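Local coordinates for protein fibrillarin-like rRNA/tRNA 2'-O-methyltransferase (PDB 1NT2) that transfers methyl groups from S-adenosylmethionine to ribose 2'-hydroxyls of rRNA and tRNA, at sites chosen by the guide RNA of box C/D particles, at residues A66-H74 / P93-R104; S121-Q132 / F149-M160. All blocks are in the same frame, centred on the assembly; numbering follows the deposited sequence.

Contact 1 of 2, residues A66-H74 / P93-R104. With SAM (S-adenosylmethionine), chain C.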
# COMPACT_ATOMS: atom_id res chain seq x y z
N ALA A 66 16.97 37.70 -9.87
CA ALA A 66 17.43 38.67 -8.88
C ALA A 66 18.10 38.01 -7.70
O ALA A 66 19.13 38.49 -7.23
CB ALA A 66 16.28 39.51 -8.38
N ALA A 67 17.52 36.91 -7.23
CA ALA A 67 18.08 36.19 -6.10
C ALA A 67 17.96 37.09 -4.88
O ALA A 67 16.97 37.81 -4.75
CB ALA A 67 19.53 35.86 -6.35
N SER A 68 18.95 37.05 -3.99
CA SER A 68 18.94 37.89 -2.79
C SER A 68 19.08 39.35 -3.22
O SER A 68 18.64 40.26 -2.52
CB SER A 68 20.10 37.53 -1.86
OG SER A 68 21.33 38.00 -2.39
N GLY A 69 19.70 39.54 -4.38
CA GLY A 69 19.90 40.87 -4.91
C GLY A 69 21.33 41.39 -4.77
O GLY A 69 21.53 42.58 -4.48
N THR A 70 22.32 40.54 -4.98
CA THR A 70 23.68 41.02 -4.87
C THR A 70 24.17 41.50 -6.23
O THR A 70 24.57 42.65 -6.38
CB THR A 70 24.65 39.95 -4.28
OG1 THR A 70 25.08 39.06 -5.31
CG2 THR A 70 23.97 39.16 -3.17
N THR A 71 24.13 40.64 -7.24
CA THR A 71 24.57 41.07 -8.57
C THR A 71 23.66 42.24 -9.00
O THR A 71 24.09 43.16 -9.67
CB THR A 71 24.46 39.92 -9.63
OG1 THR A 71 25.29 38.81 -9.26
CG2 THR A 71 24.90 40.42 -10.99
N VAL A 72 22.39 42.20 -8.58
CA VAL A 72 21.43 43.25 -8.91
C VAL A 72 21.83 44.60 -8.32
O VAL A 72 21.98 45.57 -9.05
CB VAL A 72 20.00 42.90 -8.39
CG1 VAL A 72 19.11 44.12 -8.43
CG2 VAL A 72 19.40 41.79 -9.24
N SER A 73 22.00 44.65 -7.00
CA SER A 73 22.36 45.89 -6.31
C SER A 73 23.42 46.69 -7.05
O SER A 73 23.43 47.90 -6.97
CB SER A 73 22.83 45.60 -4.88
OG SER A 73 24.14 45.06 -4.83
N HIS A 74 24.32 46.01 -7.77
CA HIS A 74 25.36 46.71 -8.51
C HIS A 74 24.83 47.22 -9.84
O HIS A 74 25.06 48.36 -10.22
CB HIS A 74 26.56 45.81 -8.76
CG HIS A 74 27.44 45.66 -7.56
ND1 HIS A 74 27.08 44.91 -6.47
CD2 HIS A 74 28.63 46.22 -7.26
CE1 HIS A 74 28.01 45.01 -5.54
NE2 HIS A 74 28.97 45.80 -6.00
N PRO A 93 15.07 34.01 -0.62
CA PRO A 93 16.01 35.04 -1.08
C PRO A 93 15.32 36.38 -1.28
O PRO A 93 15.88 37.44 -1.02
CB PRO A 93 16.50 34.47 -2.39
CG PRO A 93 15.26 33.84 -2.93
CD PRO A 93 14.71 33.12 -1.73
N PHE A 94 14.09 36.29 -1.76
CA PHE A 94 13.29 37.47 -2.04
C PHE A 94 13.13 38.32 -0.80
O PHE A 94 13.10 39.54 -0.88
CB PHE A 94 11.91 37.05 -2.57
CG PHE A 94 11.25 38.10 -3.40
CD1 PHE A 94 11.59 38.26 -4.74
CD2 PHE A 94 10.35 38.99 -2.82
CE1 PHE A 94 11.04 39.29 -5.49
CE2 PHE A 94 9.80 40.03 -3.56
CZ PHE A 94 10.14 40.18 -4.90
N GLU A 95 13.03 37.68 0.35
CA GLU A 95 12.86 38.42 1.59
C GLU A 95 14.01 39.40 1.73
O GLU A 95 13.81 40.53 2.17
CB GLU A 95 12.82 37.46 2.77
CG GLU A 95 12.65 38.15 4.12
CD GLU A 95 12.60 37.17 5.29
OE1 GLU A 95 13.43 36.22 5.32
OE2 GLU A 95 11.74 37.34 6.19
N LYS A 96 15.20 38.97 1.34
CA LYS A 96 16.40 39.80 1.42
C LYS A 96 16.42 40.83 0.30
O LYS A 96 17.04 41.89 0.43
CB LYS A 96 17.66 38.93 1.33
CG LYS A 96 18.99 39.70 1.38
CD LYS A 96 19.14 40.46 2.69
CE LYS A 96 20.59 40.80 3.03
NZ LYS A 96 20.70 41.26 4.47
N LEU A 97 15.76 40.51 -0.81
CA LEU A 97 15.71 41.40 -1.97
C LEU A 97 14.99 42.71 -1.66
O LEU A 97 15.51 43.79 -1.94
CB LEU A 97 15.02 40.72 -3.16
CG LEU A 97 15.11 41.41 -4.53
CD1 LEU A 97 16.47 41.14 -5.18
CD2 LEU A 97 14.02 40.90 -5.44
N LEU A 98 13.81 42.60 -1.07
CA LEU A 98 13.00 43.78 -0.73
C LEU A 98 13.79 44.84 0.02
O LEU A 98 13.50 46.03 -0.09
CB LEU A 98 11.77 43.37 0.09
CG LEU A 98 10.59 42.71 -0.62
CD1 LEU A 98 9.48 42.46 0.38
CD2 LEU A 98 10.08 43.59 -1.74
N GLU A 99 14.79 44.41 0.77
CA GLU A 99 15.62 45.33 1.52
C GLU A 99 16.42 46.21 0.58
O GLU A 99 16.74 47.36 0.92
CB GLU A 99 16.56 44.57 2.43
CG GLU A 99 15.87 43.96 3.61
CD GLU A 99 16.84 43.23 4.49
OE1 GLU A 99 17.99 43.70 4.62
OE2 GLU A 99 16.44 42.18 5.04
N LEU A 100 16.76 45.68 -0.59
CA LEU A 100 17.49 46.46 -1.57
C LEU A 100 16.51 47.43 -2.24
O LEU A 100 16.70 48.65 -2.19
CB LEU A 100 18.11 45.55 -2.63
CG LEU A 100 18.93 46.30 -3.68
CD1 LEU A 100 20.01 47.09 -2.99
CD2 LEU A 100 19.55 45.31 -4.67
N VAL A 101 15.45 46.89 -2.84
CA VAL A 101 14.46 47.73 -3.51
C VAL A 101 13.92 48.80 -2.56
O VAL A 101 13.38 49.80 -3.00
CB VAL A 101 13.26 46.92 -4.05
CG1 VAL A 101 13.75 45.87 -5.03
CG2 VAL A 101 12.48 46.28 -2.91
N ARG A 102 14.06 48.56 -1.26
CA ARG A 102 13.59 49.52 -0.28
C ARG A 102 14.62 50.65 -0.21
O ARG A 102 14.28 51.83 -0.30
CB ARG A 102 13.45 48.86 1.09
CG ARG A 102 12.05 48.89 1.66
CD ARG A 102 12.03 48.39 3.11
NE ARG A 102 12.24 46.94 3.25
CZ ARG A 102 11.35 46.01 2.89
NH1 ARG A 102 10.18 46.39 2.37
NH2 ARG A 102 11.62 44.72 3.05
N GLU A 103 15.89 50.26 -0.07
CA GLU A 103 16.97 51.24 0.02
C GLU A 103 17.09 52.02 -1.28
O GLU A 103 17.15 53.25 -1.27
CB GLU A 103 18.30 50.54 0.31
CG GLU A 103 19.47 51.49 0.27
CD GLU A 103 20.72 50.88 -0.33
OE1 GLU A 103 20.62 50.25 -1.41
OE2 GLU A 103 21.80 51.04 0.27
N ARG A 104 17.14 51.31 -2.39
CA ARG A 104 17.27 51.95 -3.68
C ARG A 104 15.94 52.24 -4.32
O ARG A 104 14.95 51.60 -4.00
CB ARG A 104 18.11 51.08 -4.60
CG ARG A 104 19.42 50.74 -3.98
CD ARG A 104 20.51 50.84 -4.97
NE ARG A 104 21.72 50.27 -4.41
CZ ARG A 104 22.74 49.87 -5.13
NH1 ARG A 104 22.69 50.00 -6.45
NH2 ARG A 104 23.81 49.32 -4.55
N SAM C . 23.64 36.02 -8.76
CA SAM C . 22.75 35.54 -7.67
C SAM C . 23.22 36.06 -6.32
O SAM C . 24.22 36.77 -6.29
OXT SAM C . 22.52 35.71 -5.30
CB SAM C . 22.69 33.99 -7.69
CG SAM C . 21.49 33.54 -8.51
SD SAM C . 21.11 31.74 -8.70
CE SAM C . 22.39 30.99 -9.72
C5' SAM C . 19.67 31.64 -9.69
C4' SAM C . 18.41 32.24 -9.10
O4' SAM C . 17.39 32.06 -10.08
C3' SAM C . 17.89 31.52 -7.85
O3' SAM C . 18.02 32.51 -6.80
C2' SAM C . 16.41 31.25 -8.08
O2' SAM C . 15.44 31.51 -7.08
C1' SAM C . 16.15 31.91 -9.44
N9 SAM C . 15.28 31.15 -10.33
C8 SAM C . 15.47 29.91 -10.87
N7 SAM C . 14.50 29.51 -11.64
C5 SAM C . 13.60 30.56 -11.60
C6 SAM C . 12.33 30.77 -12.22
N6 SAM C . 11.77 29.86 -13.03
N1 SAM C . 11.65 31.95 -11.98
C2 SAM C . 12.23 32.87 -11.15
N3 SAM C . 13.42 32.78 -10.52
C4 SAM C . 14.06 31.58 -10.79

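Contact 2 of 2, residues S121-Q132 / F149-M160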
# COMPACT_ATOMS: atom_id res chain seq x y z
N SER A 121 3.69 39.96 -18.41
CA SER A 121 3.86 40.69 -19.66
C SER A 121 3.22 42.07 -19.66
O SER A 121 3.54 42.91 -20.50
CB SER A 121 3.27 39.90 -20.82
OG SER A 121 1.93 40.30 -21.07
N GLY A 122 2.28 42.30 -18.75
CA GLY A 122 1.64 43.60 -18.70
C GLY A 122 2.26 44.54 -17.68
O GLY A 122 1.64 45.53 -17.27
N ILE A 123 3.50 44.24 -17.27
CA ILE A 123 4.22 45.05 -16.29
C ILE A 123 5.56 45.45 -16.86
O ILE A 123 6.01 46.59 -16.72
CB ILE A 123 4.48 44.26 -14.98
CG1 ILE A 123 3.16 43.85 -14.32
CG2 ILE A 123 5.29 45.11 -14.01
CD1 ILE A 123 3.33 43.06 -13.04
N VAL A 124 6.21 44.50 -17.51
CA VAL A 124 7.51 44.76 -18.09
C VAL A 124 7.36 45.49 -19.41
O VAL A 124 6.55 45.10 -20.25
CB VAL A 124 8.28 43.45 -18.30
CG1 VAL A 124 9.65 43.73 -18.87
CG2 VAL A 124 8.40 42.72 -16.97
N GLU A 125 8.12 46.56 -19.58
CA GLU A 125 8.09 47.34 -20.81
C GLU A 125 9.13 46.77 -21.76
O GLU A 125 9.77 45.76 -21.45
CB GLU A 125 8.42 48.80 -20.53
CG GLU A 125 9.86 49.06 -20.17
CD GLU A 125 10.13 50.54 -20.01
OE1 GLU A 125 9.67 51.13 -19.01
OE2 GLU A 125 10.80 51.11 -20.91
N LYS A 126 9.31 47.41 -22.91
CA LYS A 126 10.32 46.94 -23.85
C LYS A 126 11.65 47.27 -23.19
O LYS A 126 11.94 48.44 -22.91
CB LYS A 126 10.17 47.64 -25.20
CG LYS A 126 8.90 47.25 -25.95
CD LYS A 126 8.90 45.79 -26.33
CE LYS A 126 7.69 45.43 -27.17
NZ LYS A 126 7.68 43.99 -27.58
N VAL A 127 12.44 46.24 -22.92
CA VAL A 127 13.73 46.40 -22.26
C VAL A 127 14.90 46.43 -23.25
O VAL A 127 14.83 45.84 -24.35
CB VAL A 127 13.96 45.27 -21.23
CG1 VAL A 127 12.89 45.34 -20.15
CG2 VAL A 127 13.91 43.91 -21.91
N ASP A 128 15.98 47.11 -22.84
CA ASP A 128 17.20 47.26 -23.64
C ASP A 128 18.17 46.10 -23.47
O ASP A 128 19.11 45.92 -24.26
CB ASP A 128 17.91 48.55 -23.25
CG ASP A 128 17.02 49.76 -23.33
OD1 ASP A 128 16.39 49.96 -24.39
OD2 ASP A 128 16.94 50.52 -22.33
N LEU A 129 17.95 45.33 -22.41
CA LEU A 129 18.80 44.18 -22.09
C LEU A 129 18.18 43.26 -21.04
O LEU A 129 17.61 43.73 -20.04
CB LEU A 129 20.18 44.65 -21.63
CG LEU A 129 20.89 43.83 -20.55
CD1 LEU A 129 22.35 43.66 -20.91
CD2 LEU A 129 20.72 44.52 -19.21
N ILE A 130 18.28 41.96 -21.29
CA ILE A 130 17.76 40.95 -20.38
C ILE A 130 18.94 40.21 -19.78
O ILE A 130 19.63 39.48 -20.49
CB ILE A 130 16.92 39.88 -21.10
CG1 ILE A 130 15.98 40.52 -22.11
CG2 ILE A 130 16.12 39.11 -20.08
CD1 ILE A 130 15.21 39.51 -22.95
N TYR A 131 19.17 40.40 -18.48
CA TYR A 131 20.26 39.72 -17.79
C TYR A 131 19.66 38.49 -17.11
O TYR A 131 18.71 38.61 -16.33
CB TYR A 131 20.90 40.62 -16.73
CG TYR A 131 22.05 39.97 -15.99
CD1 TYR A 131 23.19 39.53 -16.68
CD2 TYR A 131 21.99 39.74 -14.62
CE1 TYR A 131 24.22 38.86 -16.01
CE2 TYR A 131 23.02 39.07 -13.94
CZ TYR A 131 24.13 38.63 -14.64
OH TYR A 131 25.13 37.96 -13.98
N GLN A 132 20.19 37.31 -17.43
CA GLN A 132 19.67 36.10 -16.81
C GLN A 132 20.76 35.30 -16.12
O GLN A 132 21.85 35.07 -16.67
CB GLN A 132 18.95 35.22 -17.83
CG GLN A 132 17.92 34.29 -17.20
CD GLN A 132 17.41 33.23 -18.15
OE1 GLN A 132 18.11 32.26 -18.46
NE2 GLN A 132 16.18 33.41 -18.63
N PHE A 149 8.93 38.50 -25.73
CA PHE A 149 8.07 39.45 -25.05
C PHE A 149 8.60 40.86 -24.84
O PHE A 149 7.90 41.82 -25.17
CB PHE A 149 7.64 38.90 -23.68
CG PHE A 149 6.42 38.04 -23.74
CD1 PHE A 149 6.46 36.79 -24.37
CD2 PHE A 149 5.22 38.48 -23.19
CE1 PHE A 149 5.32 35.99 -24.44
CE2 PHE A 149 4.08 37.69 -23.26
CZ PHE A 149 4.13 36.44 -23.89
N PHE A 150 9.82 41.01 -24.34
CA PHE A 150 10.30 42.35 -24.04
C PHE A 150 11.60 42.88 -24.67
O PHE A 150 11.79 44.10 -24.78
CB PHE A 150 10.38 42.48 -22.51
CG PHE A 150 9.25 41.78 -21.79
CD1 PHE A 150 7.95 42.20 -21.93
CD2 PHE A 150 9.50 40.67 -21.01
CE1 PHE A 150 6.91 41.52 -21.32
CE2 PHE A 150 8.46 39.98 -20.38
CZ PHE A 150 7.17 40.40 -20.54
N LEU A 151 12.49 42.00 -25.08
CA LEU A 151 13.74 42.47 -25.67
C LEU A 151 13.52 43.23 -26.97
O LEU A 151 13.35 42.63 -28.04
CB LEU A 151 14.71 41.32 -25.91
CG LEU A 151 15.99 41.75 -26.64
CD1 LEU A 151 16.75 42.75 -25.80
CD2 LEU A 151 16.83 40.54 -26.94
N LYS A 152 13.55 44.55 -26.88
CA LYS A 152 13.36 45.42 -28.04
C LYS A 152 14.39 45.14 -29.15
O LYS A 152 15.58 45.02 -28.88
CB LYS A 152 13.44 46.87 -27.59
CG LYS A 152 14.78 47.26 -27.04
CD LYS A 152 14.67 48.35 -26.01
CE LYS A 152 13.93 49.56 -26.53
NZ LYS A 152 13.96 50.68 -25.55
N GLU A 153 13.90 45.03 -30.39
CA GLU A 153 14.76 44.77 -31.55
C GLU A 153 16.09 45.49 -31.46
O GLU A 153 16.14 46.70 -31.28
CB GLU A 153 14.05 45.19 -32.86
CG GLU A 153 13.43 44.03 -33.65
CD GLU A 153 13.73 44.10 -35.16
OE1 GLU A 153 13.30 43.18 -35.89
OE2 GLU A 153 14.39 45.06 -35.61
N LYS A 154 17.16 44.72 -31.60
CA LYS A 154 18.51 45.25 -31.52
C LYS A 154 18.86 45.50 -30.05
O LYS A 154 19.61 46.41 -29.72
CB LYS A 154 18.65 46.54 -32.34
CG LYS A 154 20.06 46.78 -32.87
CD LYS A 154 20.52 45.63 -33.78
CE LYS A 154 22.00 45.72 -34.16
NZ LYS A 154 22.29 46.79 -35.17
N GLY A 155 18.28 44.67 -29.19
CA GLY A 155 18.54 44.77 -27.77
C GLY A 155 19.58 43.71 -27.46
O GLY A 155 19.80 42.81 -28.27
N GLU A 156 20.21 43.79 -26.29
CA GLU A 156 21.23 42.82 -25.94
C GLU A 156 20.96 42.04 -24.65
O GLU A 156 20.27 42.53 -23.75
CB GLU A 156 22.59 43.52 -25.87
CG GLU A 156 22.56 44.84 -25.09
CD GLU A 156 23.91 45.56 -25.07
OE1 GLU A 156 24.37 46.02 -26.14
OE2 GLU A 156 24.51 45.65 -23.97
N VAL A 157 21.50 40.83 -24.57
CA VAL A 157 21.32 39.99 -23.40
C VAL A 157 22.62 39.35 -22.92
O VAL A 157 23.54 39.11 -23.70
CB VAL A 157 20.30 38.83 -23.63
CG1 VAL A 157 18.91 39.39 -23.83
CG2 VAL A 157 20.72 37.97 -24.81
N VAL A 158 22.66 39.09 -21.62
CA VAL A 158 23.80 38.45 -20.97
C VAL A 158 23.14 37.33 -20.17
O VAL A 158 22.20 37.56 -19.40
CB VAL A 158 24.53 39.39 -19.99
CG1 VAL A 158 25.84 38.77 -19.56
CG2 VAL A 158 24.76 40.74 -20.64
N ILE A 159 23.62 36.12 -20.36
CA ILE A 159 23.03 35.01 -19.65
C ILE A 159 24.11 34.13 -19.06
O ILE A 159 25.04 33.72 -19.75
CB ILE A 159 22.15 34.17 -20.61
CG1 ILE A 159 21.41 33.07 -19.85
CG2 ILE A 159 23.01 33.60 -21.73
CD1 ILE A 159 20.57 32.15 -20.73
N MET A 160 24.00 33.86 -17.76
CA MET A 160 24.97 33.01 -17.09
C MET A 160 24.47 31.56 -17.19
O MET A 160 23.26 31.31 -17.12
CB MET A 160 25.14 33.44 -15.63
CG MET A 160 25.54 34.92 -15.42
SD MET A 160 26.91 35.54 -16.45
CE MET A 160 28.17 34.35 -16.10

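Contact 1 of 2, residues A66-H74 / P93-R104
P93 opens the contact by laying its CB against the A67-S68 peptide, 3.9 Å from A67 C, while its carbonyl O receives the CA-H of S68. K96 adds CG, 4.1 Å from S68 CB, before the amine turns away toward E99. L97 CG stands opposite the backbone N (chi1 -169°), which carries the two methyls in under the loop: CD1 lies 3.6 Å from A66 CB and 3.5 Å from G69 CA. A side chain at G69 would run into that methyl, and its positive phi also suits glycine. L100 brings CD2 against S73 CB and, 4.0 Å away, V72 CG1. The face of the R104 guanidinium lies over S73 O, too close to be read as a bond; its salt bridges run to E103, through NE, and to D77.

The loop and the start of helix 70-78, thus backed, hold the cofactor's amino-acid end, with T70 OG1 2.6 Å from SAM O and T71 OG1 taking a weak bond from SAM N, as expected of a Rossmann-like methyltransferase. Helices 70-78 and 91-103 pack together, V72 and L100 resting on I107 of strand 107-110, and F94, L98 and V101 meet the neighbouring hypothetical-protein chain.

Contact 2 of 2, residues S121-Q132 / F149-M160
With chi1 of -37°, F150 sets its ring beside its own backbone N and beneath V124, whose CG1 extends anti to N and reaches F150 CG at 3.5 Å. V124 CB stands 3.7 Å from the ring centroid and 6° off the normal, a CH-pi contact over one face. F149 CB covers the opposite face, and S121 CA meets the rim in the ring plane, 3.4 Å from F150 CZ. With an alanine here, V124 and S121 would probably lose the surface they pack on, and a gap would open between the 121-125 loop and the end of helix 139-150.

Beyond the ring the backbones pair: V127 N bonds to F150 O and K152 N to V127 O. After the corner at D128, strands 129-132 and 155-160 run parallel, 5° apart, forming a beta-alpha-beta crossover through helix 139-150 in the Rossmann-like sheet. Their ladder ends with M160 N on Q132 O at 2.7 Å. On one face I130 CB packs on V157 CG1 (3.4 Å), and I130 CD1 reaches L151 CB. On the other, Y131 turns its ring edge to V158 CB, 3.6 Å from CD1, and M160 SD makes an oblique Met-aromatic contact, 5.5 Å from the Y131 centroid.

Contact 1 closes before contact 2 opens along the chain, and their centres lie about 19 Å apart in the same methyltransferase fold. Contact 2 lies within the mixed seven-stranded sheet; contact 1 packs helices 70-78 and 91-103 against it. Contact 1 joins the loop after strand 60-64 and helix 70-78 to helix 91-103, whereas contact 2 pairs strands 127-132 and 155-162. Strand 60-64 stands next to 127-132, so the two contacts meet directly: T71 CG2 touches Y131 CE2 at 3.8 Å. Through that pair the start of helix 70-78, which helps hold the cofactor, touches a strand in the middle of the sheet, and D133, predicted to bind S-adenosylmethionine, follows straight after the first strand of contact 2.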